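Local coordinates for protein precorrin-6y methyltransferase/putative decarboxylase (Methanothermobacter thermautotrophicus, PDB 1L3I) that probably methylates C-15 of cobalt-precorrin-6B with S-adenosyl-L-methionine and then decarboxylates it at C-12 on the anaerobic route to adenosylcobalamin, at residues A[37-42]-A[103-108]; A[46-51]-A[73-78]; A[66-71]-A[84-89]. All coordinates share one frame; numbering follows the deposited sequence.

Interaction 1: A[37-42]-A[103-108]; sequences AVDVGC and IAVVGG. With SAH (S-adenosyl-L-homocysteine), chain G.
V38 and V40 lie beside A104 and V106 on neighbouring parallel strands, 37-40 and 103-106, which run 4.7 Å apart at 8° to one another. Three backbone bonds zip them together: V38 N to I103 O, V105 N to V38 O at 3.0 Å, and V40 N to V105 O at 2.8 Å. Past the strand end V40 O takes G107 N at 2.7 Å and, weakly, G108 N, so this carbonyl fastens the start of the 107-108 turn to the end of strand 37-40, beside S-adenosyl-L-homocysteine. There G41 O lies 3.3 Å from the ligand CG. G41 has positive phi, and a side chain on it would run into the ribose O4' and G108 N.

Side chains pair by face. On one, CB of A37 meets CB of I103 at 3.8 Å, and the D39 carboxylate crosses V105, with OD1 4.1 Å from V105 CG1. The D39 chi1 of -178° carries the carboxylate over toward V105, and OD2 is hydrogen-bonded to T48 OG1. On the other face CG1 of V38 touches CB of A104 at 3.8 Å, and the CG1 methyls of V40 and V106 meet more loosely.

Strand 57-62 flanks 37-40 on its other edge. Helix 46-52 packs over A37, D39 and V105; helices 91-95 and 113-122 lie against the face of V38, V40, A104 and V106.

Interaction 2: A[46-51]-A[73-78]; sequences GVTLEL and MNLQRH. With SAH (S-adenosyl-L-homocysteine), chain G.
L49 of helix 46-51 reaches across to L75, N74 and H78 of segment 73-78, and apolar packing carries the contact. The helix axes come no closer than 9.9 Å and cross at -35°, so side chains have to bridge the gap. CD1 of L49 lies 3.6 Å from CD2 of L75 and also rests against CB of N74, and the same L75 methyl touches CG of L49. L75 leaves its backbone to one side of the contact; with its CD1 trans to CA (chi2 172°), the other methyl, CD2, is the one turned to L49. CG2 of T48 borders this pair, 4.2 Å from L75 CD2, the two side chains crossing at about a right angle.

The CD2 branch of L49 meets the N74 carbonyl oxygen and the H78 ring. It sits 3.4 Å from the backbone O of N74 and 3.5 Å from CD2 of H78, approaching the imidazole obliquely. Were L49 cut back to alanine, CD2 of L75 and the H78 ring would probably lose their packing partner and a gap would open between the helices.

No hydrogen bond spans the two segments; the polar ends turn to other parts of the chain. NE2 of H78 is bonded to E6 O, and the N74 amide links I8 N through OD1 and T44 O through ND2.

At the ligand end G46 N donates a 3.0 Å bond to OXT of S-adenosyl-L-homocysteine, at 157°. A glycine-rich turn after the first strand, leading into a helix whose N-terminal region meets the amino-acid end of the ligand, is characteristic of the Rossmann-fold methyltransferases, and here the next helix of the fold packs alongside it.

Interaction 3: A[66-71]-A[84-89]; sequences EAISTT and VTLMEG. With SAH (S-adenosyl-L-homocysteine), chain G.
I68 stands over strand 84-88 and spreads its branches across three successive residues, L86, M87 and E88. Its CG2 lies 4.0 Å from CB of L86, and the two side chains slide past each other in opposite directions. The other branch goes toward the C-terminal end of the strand: CG1 lies 3.9 Å from CA of E88 and about as far from its CB, and CD1 comes to 3.6 Å from the backbone O of M87. With CG2 anti to the backbone N and CG1 beside it (chi1 -66°), the isoleucine meets L86 with one branch and E88 with the other. The E88 chain crosses I68 obliquely, and its stem, extended beyond CG, carries the carboxylate on past the contact.

One turn farther along the helix, T71 crosses L86 obliquely. Its CG2 methyl meets CD2 of L86 at 4.0 Å, so L86 touches I68 through its CB and T71 through a branch methyl.

No hydrogen bond joins the two segments; the contact is van der Waals packing, mostly apolar, and lies near the protein surface. Within the helix T70 OG1 donates to E66 O at 2.7 Å, and T70 N reaches the same oxygen from the opposite face of the carbonyl plane. CB of A67 comes 3.6 Å from O3' of S-adenosyl-L-homocysteine, while G89 O lies near C2 of the adenine.

Strand 57-62, helix 65-77 and strand 84-88 form one beta-alpha-beta unit, the helix segment at 162° to 84-88. M87, a selenomethionine, starts away from the helix, and its side chain packs on Y59 and I61 of strand 57-62, with which 84-88 forms backbone hydrogen bonds. Helix 46-52 borders the contact where T48 touches T71 and V84.

From the N terminus, the chain passes through 37-42, 46-51, 66-71, 73-78 and 84-89 before 103-108 closes the widest loop, that of interaction 1, which encloses the other two. Interaction 2 closes when 73-78 returns to 46-51, and interaction 3 when 84-89 returns to 66-71; their segments alternate, so these two loops cross, sharing helix 65-77. Interaction 1 joins two strands in the middle of the sheet, interaction 2 sets two helices side by side, and interaction 3 ties the second of them to the outermost strand of this chain's sheet on that side. T48 joins all three, and each contact touches S-adenosyl-L-homocysteine.

Interaction 1: A[37-42]-A[103-108]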
loop_
_atom_site.group_PDB
_atom_site.type_symbol
_atom_site.label_atom_id
_atom_site.label_comp_id
_atom_site.label_asym_id
_atom_site.label_seq_id
_atom_site.Cartn_x
_atom_site.Cartn_y
_atom_site.Cartn_z
ATOM N N ALA A 37 20.580 -19.765 -15.070
ATOM C CA ALA A 37 19.344 -19.513 -14.366
ATOM C C ALA A 37 18.205 -20.362 -14.864
ATOM O O ALA A 37 18.230 -20.848 -15.989
ATOM C CB ALA A 37 18.987 -18.040 -14.496
ATOM N N VAL A 38 17.206 -20.554 -14.007
ATOM C CA VAL A 38 16.005 -21.296 -14.383
ATOM C C VAL A 38 14.800 -20.451 -13.986
ATOM O O VAL A 38 14.769 -19.873 -12.900
ATOM C CB VAL A 38 15.916 -22.712 -13.731
ATOM C CG1 VAL A 38 15.836 -22.617 -12.229
ATOM C CG2 VAL A 38 14.707 -23.455 -14.260
ATOM N N ASP A 39 13.862 -20.301 -14.915
ATOM C CA ASP A 39 12.642 -19.551 -14.669
ATOM C C ASP A 39 11.506 -20.560 -14.683
ATOM O O ASP A 39 11.076 -21.016 -15.743
ATOM C CB ASP A 39 12.442 -18.475 -15.745
ATOM C CG ASP A 39 11.201 -17.615 -15.508
ATOM O OD1 ASP A 39 10.687 -17.577 -14.377
ATOM O OD2 ASP A 39 10.728 -16.978 -16.455
ATOM N N VAL A 40 11.068 -20.968 -13.493
ATOM C CA VAL A 40 9.988 -21.931 -13.350
ATOM C C VAL A 40 8.650 -21.224 -13.544
ATOM O O VAL A 40 8.256 -20.383 -12.716
ATOM C CB VAL A 40 10.041 -22.618 -11.967
ATOM C CG1 VAL A 40 8.925 -23.624 -11.817
ATOM C CG2 VAL A 40 11.389 -23.288 -11.763
ATOM N N GLY A 41 7.953 -21.560 -14.632
ATOM C CA GLY A 41 6.680 -20.933 -14.922
ATOM C C GLY A 41 6.967 -19.621 -15.608
ATOM O O GLY A 41 6.676 -18.561 -15.080
ATOM N N CYS A 42 7.531 -19.691 -16.803
ATOM C CA CYS A 42 7.882 -18.477 -17.531
ATOM C C CYS A 42 6.734 -17.603 -18.031
ATOM O O CYS A 42 6.956 -16.431 -18.326
ATOM C CB CYS A 42 8.873 -18.770 -18.660
ATOM S SG CYS A 42 8.338 -19.912 -19.916
ATOM N N ILE A 103 20.855 -19.216 -10.254
ATOM C CA ILE A 103 19.660 -18.440 -9.981
ATOM C C ILE A 103 18.408 -19.246 -10.316
ATOM O O ILE A 103 18.324 -19.887 -11.364
ATOM C CB ILE A 103 19.637 -17.144 -10.827
ATOM C CG1 ILE A 103 20.845 -16.269 -10.510
ATOM C CG2 ILE A 103 18.349 -16.371 -10.604
ATOM C CD1 ILE A 103 21.064 -15.174 -11.529
ATOM N N ALA A 104 17.430 -19.202 -9.425
ATOM C CA ALA A 104 16.163 -19.882 -9.628
ATOM C C ALA A 104 15.020 -18.930 -9.258
ATOM O O ALA A 104 14.927 -18.454 -8.117
ATOM C CB ALA A 104 16.089 -21.137 -8.778
ATOM N N VAL A 105 14.184 -18.615 -10.243
ATOM C CA VAL A 105 13.014 -17.758 -10.045
ATOM C C VAL A 105 11.779 -18.630 -10.263
ATOM O O VAL A 105 11.625 -19.276 -11.318
ATOM C CB VAL A 105 12.972 -16.577 -11.034
ATOM C CG1 VAL A 105 11.661 -15.764 -10.850
ATOM C CG2 VAL A 105 14.219 -15.703 -10.843
ATOM N N VAL A 106 10.933 -18.710 -9.248
ATOM C CA VAL A 106 9.724 -19.502 -9.364
ATOM C C VAL A 106 8.567 -18.547 -9.612
ATOM O O VAL A 106 8.082 -17.905 -8.680
ATOM C CB VAL A 106 9.461 -20.346 -8.093
ATOM C CG1 VAL A 106 8.287 -21.290 -8.330
ATOM C CG2 VAL A 106 10.706 -21.131 -7.731
ATOM N N GLY A 107 8.158 -18.442 -10.874
ATOM C CA GLY A 107 7.065 -17.559 -11.251
ATOM C C GLY A 107 5.683 -18.182 -11.146
ATOM O O GLY A 107 4.682 -17.470 -11.261
ATOM N N GLY A 108 5.630 -19.495 -10.934
ATOM C CA GLY A 108 4.381 -20.237 -10.806
ATOM C C GLY A 108 4.693 -21.635 -10.287
ATOM O O GLY A 108 5.689 -22.228 -10.679
HETATM N N SAH G . 6.543 -14.284 -14.562
HETATM C CA SAH G . 5.906 -14.458 -15.873
HETATM C CB SAH G . 4.430 -14.916 -15.733
HETATM C CG SAH G . 4.283 -16.279 -15.001
HETATM S SD SAH G . 2.614 -16.918 -14.818
HETATM C C SAH G . 5.990 -13.143 -16.635
HETATM O O SAH G . 6.563 -12.195 -16.070
HETATM O OXT SAH G . 5.506 -13.083 -17.784
HETATM C "C5'" SAH G . 2.898 -18.465 -13.992
HETATM C "C4'" SAH G . 3.216 -19.576 -14.928
HETATM O "O4'" SAH G . 3.379 -20.727 -14.078
HETATM C "C3'" SAH G . 2.078 -19.960 -15.998
HETATM O "O3'" SAH G . 2.375 -19.780 -17.420
HETATM C "C2'" SAH G . 1.799 -21.419 -15.568
HETATM O "O2'" SAH G . 1.308 -22.330 -16.564
HETATM C "C1'" SAH G . 3.118 -21.800 -14.938
HETATM N N9 SAH G . 3.183 -22.935 -14.027
HETATM C C8 SAH G . 2.460 -23.116 -12.823
HETATM N N7 SAH G . 2.775 -24.237 -12.249
HETATM C C5 SAH G . 3.732 -24.843 -13.094
HETATM C C6 SAH G . 4.451 -26.050 -13.034
HETATM N N6 SAH G . 4.306 -26.912 -12.022
HETATM N N1 SAH G . 5.332 -26.355 -14.028
HETATM C C2 SAH G . 5.466 -25.488 -15.025
HETATM N N3 SAH G . 4.853 -24.330 -15.193
HETATM C C4 SAH G . 3.992 -24.052 -14.193
#

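Interaction 2: A[46-51]-A[73-78]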
loop_
_atom_site.group_PDB
_atom_site.type_symbol
_atom_site.label_atom_id
_atom_site.label_comp_id
_atom_site.label_asym_id
_atom_site.label_seq_id
_atom_site.Cartn_x
_atom_site.Cartn_y
_atom_site.Cartn_z
ATOM N N GLY A 46 8.151 -12.321 -19.031
ATOM C CA GLY A 46 8.674 -11.156 -18.333
ATOM C C GLY A 46 10.003 -11.354 -17.604
ATOM O O GLY A 46 10.898 -10.523 -17.687
ATOM N N VAL A 47 10.138 -12.451 -16.871
ATOM C CA VAL A 47 11.371 -12.718 -16.132
ATOM C C VAL A 47 12.432 -13.333 -17.042
ATOM O O VAL A 47 13.601 -12.975 -16.963
ATOM C CB VAL A 47 11.083 -13.613 -14.902
ATOM C CG1 VAL A 47 12.353 -13.969 -14.187
ATOM C CG2 VAL A 47 10.122 -12.890 -13.953
ATOM N N THR A 48 11.994 -14.222 -17.928
ATOM C CA THR A 48 12.893 -14.883 -18.873
ATOM C C THR A 48 13.670 -13.908 -19.783
ATOM O O THR A 48 14.888 -14.054 -19.974
ATOM C CB THR A 48 12.136 -15.917 -19.727
ATOM O OG1 THR A 48 11.741 -17.007 -18.884
ATOM C CG2 THR A 48 13.004 -16.439 -20.864
ATOM N N LEU A 49 12.976 -12.907 -20.328
ATOM C CA LEU A 49 13.617 -11.926 -21.196
ATOM C C LEU A 49 14.708 -11.140 -20.478
ATOM O O LEU A 49 15.796 -10.949 -21.024
ATOM C CB LEU A 49 12.585 -10.981 -21.808
ATOM C CG LEU A 49 12.118 -11.400 -23.202
ATOM C CD1 LEU A 49 11.133 -12.558 -23.137
ATOM C CD2 LEU A 49 11.490 -10.230 -23.883
ATOM N N GLU A 50 14.429 -10.716 -19.247
ATOM C CA GLU A 50 15.397 -9.961 -18.449
ATOM C C GLU A 50 16.626 -10.797 -18.112
ATOM O O GLU A 50 17.754 -10.305 -18.179
ATOM C CB GLU A 50 14.754 -9.438 -17.164
ATOM C CG GLU A 50 13.516 -8.572 -17.391
ATOM C CD GLU A 50 13.781 -7.346 -18.264
ATOM O OE1 GLU A 50 14.940 -6.907 -18.381
ATOM O OE2 GLU A 50 12.812 -6.804 -18.824
ATOM N N LEU A 51 16.397 -12.054 -17.740
ATOM C CA LEU A 51 17.495 -12.970 -17.421
ATOM C C LEU A 51 18.292 -13.295 -18.681
ATOM O O LEU A 51 19.528 -13.379 -18.634
ATOM C CB LEU A 51 16.961 -14.267 -16.824
ATOM C CG LEU A 51 16.457 -14.216 -15.386
ATOM C CD1 LEU A 51 15.822 -15.553 -15.055
ATOM C CD2 LEU A 51 17.619 -13.890 -14.444
HETATM N N MSE A 73 8.039 -16.119 -28.636
HETATM C CA MSE A 73 7.600 -15.011 -29.470
HETATM C C MSE A 73 8.175 -13.683 -28.942
HETATM O O MSE A 73 8.695 -12.873 -29.711
HETATM C CB MSE A 73 6.085 -14.973 -29.435
HETATM C CG MSE A 73 5.454 -14.397 -30.658
HETATM SE SE MSE A 73 3.782 -13.630 -30.137
HETATM C CE MSE A 73 4.232 -11.810 -30.499
ATOM N N ASN A 74 8.062 -13.460 -27.631
ATOM C CA ASN A 74 8.583 -12.238 -27.011
ATOM C C ASN A 74 10.122 -12.195 -27.011
ATOM O O ASN A 74 10.724 -11.117 -27.104
ATOM C CB ASN A 74 8.012 -12.059 -25.593
ATOM C CG ASN A 74 6.583 -11.525 -25.610
ATOM O OD1 ASN A 74 6.258 -10.608 -26.362
ATOM N ND2 ASN A 74 5.721 -12.101 -24.776
ATOM N N LEU A 75 10.751 -13.368 -26.920
ATOM C CA LEU A 75 12.211 -13.458 -26.967
ATOM C C LEU A 75 12.666 -13.023 -28.361
ATOM O O LEU A 75 13.522 -12.150 -28.510
ATOM C CB LEU A 75 12.659 -14.895 -26.732
ATOM C CG LEU A 75 12.648 -15.382 -25.293
ATOM C CD1 LEU A 75 12.926 -16.876 -25.261
ATOM C CD2 LEU A 75 13.690 -14.606 -24.525
ATOM N N GLN A 76 12.050 -13.603 -29.383
ATOM C CA GLN A 76 12.403 -13.272 -30.754
ATOM C C GLN A 76 12.244 -11.809 -31.112
ATOM O O GLN A 76 13.126 -11.235 -31.739
ATOM C CB GLN A 76 11.610 -14.100 -31.738
ATOM C CG GLN A 76 11.998 -13.779 -33.157
ATOM C CD GLN A 76 10.949 -14.206 -34.122
ATOM O OE1 GLN A 76 11.133 -15.180 -34.861
ATOM N NE2 GLN A 76 9.807 -13.509 -34.106
ATOM N N ARG A 77 11.110 -11.215 -30.757
ATOM C CA ARG A 77 10.864 -9.799 -31.053
ATOM C C ARG A 77 11.872 -8.823 -30.411
ATOM O O ARG A 77 12.018 -7.686 -30.854
ATOM C CB ARG A 77 9.438 -9.430 -30.648
ATOM C CG ARG A 77 8.374 -10.047 -31.551
ATOM C CD ARG A 77 6.969 -9.877 -30.973
ATOM N NE ARG A 77 6.893 -8.811 -29.993
ATOM C CZ ARG A 77 6.306 -7.634 -30.193
ATOM N NH1 ARG A 77 5.732 -7.364 -31.361
ATOM N NH2 ARG A 77 6.288 -6.720 -29.214
ATOM N N HIS A 78 12.539 -9.248 -29.347
ATOM C CA HIS A 78 13.527 -8.379 -28.720
ATOM C C HIS A 78 14.964 -8.771 -29.087
ATOM O O HIS A 78 15.922 -8.261 -28.498
ATOM C CB HIS A 78 13.342 -8.338 -27.194
ATOM C CG HIS A 78 12.124 -7.597 -26.766
ATOM N ND1 HIS A 78 12.084 -6.230 -26.640
ATOM C CD2 HIS A 78 10.864 -8.038 -26.486
ATOM C CE1 HIS A 78 10.858 -5.848 -26.310
ATOM N NE2 HIS A 78 10.105 -6.928 -26.211
HETATM N N SAH G . 6.543 -14.284 -14.562
HETATM C CA SAH G . 5.906 -14.458 -15.873
HETATM C CB SAH G . 4.430 -14.916 -15.733
HETATM C CG SAH G . 4.283 -16.279 -15.001
HETATM S SD SAH G . 2.614 -16.918 -14.818
HETATM C C SAH G . 5.990 -13.143 -16.635
HETATM O O SAH G . 6.563 -12.195 -16.070
HETATM O OXT SAH G . 5.506 -13.083 -17.784
HETATM C "C5'" SAH G . 2.898 -18.465 -13.992
HETATM C "C4'" SAH G . 3.216 -19.576 -14.928
HETATM O "O4'" SAH G . 3.379 -20.727 -14.078
HETATM C "C3'" SAH G . 2.078 -19.960 -15.998
HETATM O "O3'" SAH G . 2.375 -19.780 -17.420
HETATM C "C2'" SAH G . 1.799 -21.419 -15.568
HETATM O "O2'" SAH G . 1.308 -22.330 -16.564
HETATM C "C1'" SAH G . 3.118 -21.800 -14.938
HETATM N N9 SAH G . 3.183 -22.935 -14.027
HETATM C C8 SAH G . 2.460 -23.116 -12.823
HETATM N N7 SAH G . 2.775 -24.237 -12.249
HETATM C C5 SAH G . 3.732 -24.843 -13.094
HETATM C C6 SAH G . 4.451 -26.050 -13.034
HETATM N N6 SAH G . 4.306 -26.912 -12.022
HETATM N N1 SAH G . 5.332 -26.355 -14.028
HETATM C C2 SAH G . 5.466 -25.488 -15.025
HETATM N N3 SAH G . 4.853 -24.330 -15.193
HETATM C C4 SAH G . 3.992 -24.052 -14.193
#

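Interaction 3: A[66-71]-A[84-89]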
loop_
_atom_site.group_PDB
_atom_site.type_symbol
_atom_site.label_atom_id
_atom_site.label_comp_id
_atom_site.label_asym_id
_atom_site.label_seq_id
_atom_site.Cartn_x
_atom_site.Cartn_y
_atom_site.Cartn_z
ATOM N N GLU A 66 1.129 -22.816 -24.626
ATOM C CA GLU A 66 0.894 -21.442 -25.032
ATOM C C GLU A 66 1.806 -20.447 -24.344
ATOM O O GLU A 66 2.115 -19.394 -24.907
ATOM C CB GLU A 66 -0.570 -21.071 -24.799
ATOM C CG GLU A 66 -1.519 -21.746 -25.781
ATOM C CD GLU A 66 -1.515 -21.122 -27.195
ATOM O OE1 GLU A 66 -0.484 -20.573 -27.654
ATOM O OE2 GLU A 66 -2.566 -21.196 -27.861
ATOM N N ALA A 67 2.196 -20.763 -23.112
ATOM C CA ALA A 67 3.115 -19.900 -22.380
ATOM C C ALA A 67 4.497 -20.033 -23.046
ATOM O O ALA A 67 5.211 -19.045 -23.230
ATOM C CB ALA A 67 3.185 -20.319 -20.929
ATOM N N ILE A 68 4.849 -21.253 -23.460
ATOM C CA ILE A 68 6.142 -21.493 -24.103
ATOM C C ILE A 68 6.203 -20.769 -25.455
ATOM O O ILE A 68 7.227 -20.191 -25.828
ATOM C CB ILE A 68 6.401 -23.003 -24.288
ATOM C CG1 ILE A 68 6.562 -23.688 -22.917
ATOM C CG2 ILE A 68 7.616 -23.226 -25.184
ATOM C CD1 ILE A 68 7.750 -23.204 -22.106
ATOM N N SER A 69 5.074 -20.779 -26.155
ATOM C CA SER A 69 4.967 -20.107 -27.444
ATOM C C SER A 69 5.056 -18.574 -27.287
ATOM O O SER A 69 5.768 -17.913 -28.047
ATOM C CB SER A 69 3.649 -20.524 -28.110
ATOM O OG SER A 69 3.398 -19.788 -29.295
ATOM N N THR A 70 4.345 -18.025 -26.296
ATOM C CA THR A 70 4.329 -16.581 -26.014
ATOM C C THR A 70 5.721 -16.081 -25.612
ATOM O O THR A 70 6.163 -15.016 -26.070
ATOM C CB THR A 70 3.312 -16.263 -24.901
ATOM O OG1 THR A 70 2.021 -16.726 -25.307
ATOM C CG2 THR A 70 3.246 -14.775 -24.613
ATOM N N THR A 71 6.404 -16.865 -24.772
ATOM C CA THR A 71 7.762 -16.519 -24.343
ATOM C C THR A 71 8.732 -16.538 -25.547
ATOM O O THR A 71 9.488 -15.581 -25.724
ATOM C CB THR A 71 8.268 -17.432 -23.172
ATOM O OG1 THR A 71 7.439 -17.240 -22.022
ATOM C CG2 THR A 71 9.704 -17.077 -22.762
ATOM N N VAL A 84 18.511 -19.267 -24.416
ATOM C CA VAL A 84 17.346 -19.700 -23.660
ATOM C C VAL A 84 16.877 -21.077 -24.140
ATOM O O VAL A 84 16.650 -21.292 -25.330
ATOM C CB VAL A 84 16.170 -18.676 -23.790
ATOM C CG1 VAL A 84 14.928 -19.205 -23.099
ATOM C CG2 VAL A 84 16.563 -17.331 -23.198
ATOM N N THR A 85 16.747 -22.004 -23.204
ATOM C CA THR A 85 16.282 -23.345 -23.504
ATOM C C THR A 85 14.861 -23.444 -22.979
ATOM O O THR A 85 14.643 -23.462 -21.769
ATOM C CB THR A 85 17.160 -24.401 -22.816
ATOM O OG1 THR A 85 18.522 -24.229 -23.227
ATOM C CG2 THR A 85 16.700 -25.801 -23.174
ATOM N N LEU A 86 13.896 -23.411 -23.890
ATOM C CA LEU A 86 12.479 -23.511 -23.539
ATOM C C LEU A 86 12.120 -24.966 -23.278
ATOM O O LEU A 86 12.517 -25.849 -24.027
ATOM C CB LEU A 86 11.614 -22.931 -24.666
ATOM C CG LEU A 86 11.704 -21.414 -24.795
ATOM C CD1 LEU A 86 11.340 -20.995 -26.184
ATOM C CD2 LEU A 86 10.798 -20.759 -23.775
HETATM N N MSE A 87 11.366 -25.209 -22.217
HETATM C CA MSE A 87 10.980 -26.560 -21.864
HETATM C C MSE A 87 9.511 -26.652 -21.485
HETATM O O MSE A 87 9.108 -26.131 -20.438
HETATM C CB MSE A 87 11.820 -27.051 -20.690
HETATM C CG MSE A 87 13.307 -26.968 -20.920
HETATM SE SE MSE A 87 14.283 -27.694 -19.423
HETATM C CE MSE A 87 14.372 -26.112 -18.345
ATOM N N GLU A 88 8.705 -27.277 -22.340
ATOM C CA GLU A 88 7.298 -27.428 -22.028
ATOM C C GLU A 88 7.167 -28.637 -21.131
ATOM O O GLU A 88 7.802 -29.663 -21.372
ATOM C CB GLU A 88 6.441 -27.629 -23.270
ATOM C CG GLU A 88 4.961 -27.653 -22.929
ATOM C CD GLU A 88 4.105 -28.272 -24.002
ATOM O OE1 GLU A 88 4.304 -27.959 -25.194
ATOM O OE2 GLU A 88 3.206 -29.069 -23.651
ATOM N N GLY A 89 6.352 -28.516 -20.088
ATOM C CA GLY A 89 6.147 -29.630 -19.184
ATOM C C GLY A 89 6.031 -29.180 -17.749
ATOM O O GLY A 89 6.235 -28.011 -17.420
HETATM N N SAH G . 6.543 -14.284 -14.562
HETATM C CA SAH G . 5.906 -14.458 -15.873
HETATM C CB SAH G . 4.430 -14.916 -15.733
HETATM C CG SAH G . 4.283 -16.279 -15.001
HETATM S SD SAH G . 2.614 -16.918 -14.818
HETATM C C SAH G . 5.990 -13.143 -16.635
HETATM O O SAH G . 6.563 -12.195 -16.070
HETATM O OXT SAH G . 5.506 -13.083 -17.784
HETATM C "C5'" SAH G . 2.898 -18.465 -13.992
HETATM C "C4'" SAH G . 3.216 -19.576 -14.928
HETATM O "O4'" SAH G . 3.379 -20.727 -14.078
HETATM C "C3'" SAH G . 2.078 -19.960 -15.998
HETATM O "O3'" SAH G . 2.375 -19.780 -17.420
HETATM C "C2'" SAH G . 1.799 -21.419 -15.568
HETATM O "O2'" SAH G . 1.308 -22.330 -16.564
HETATM C "C1'" SAH G . 3.118 -21.800 -14.938
HETATM N N9 SAH G . 3.183 -22.935 -14.027
HETATM C C8 SAH G . 2.460 -23.116 -12.823
HETATM N N7 SAH G . 2.775 -24.237 -12.249
HETATM C C5 SAH G . 3.732 -24.843 -13.094
HETATM C C6 SAH G . 4.451 -26.050 -13.034
HETATM N N6 SAH G . 4.306 -26.912 -12.022
HETATM N N1 SAH G . 5.332 -26.355 -14.028
HETATM C C2 SAH G . 5.466 -25.488 -15.025
HETATM N N3 SAH G . 4.853 -24.330 -15.193
HETATM C C4 SAH G . 3.992 -24.052 -14.193
#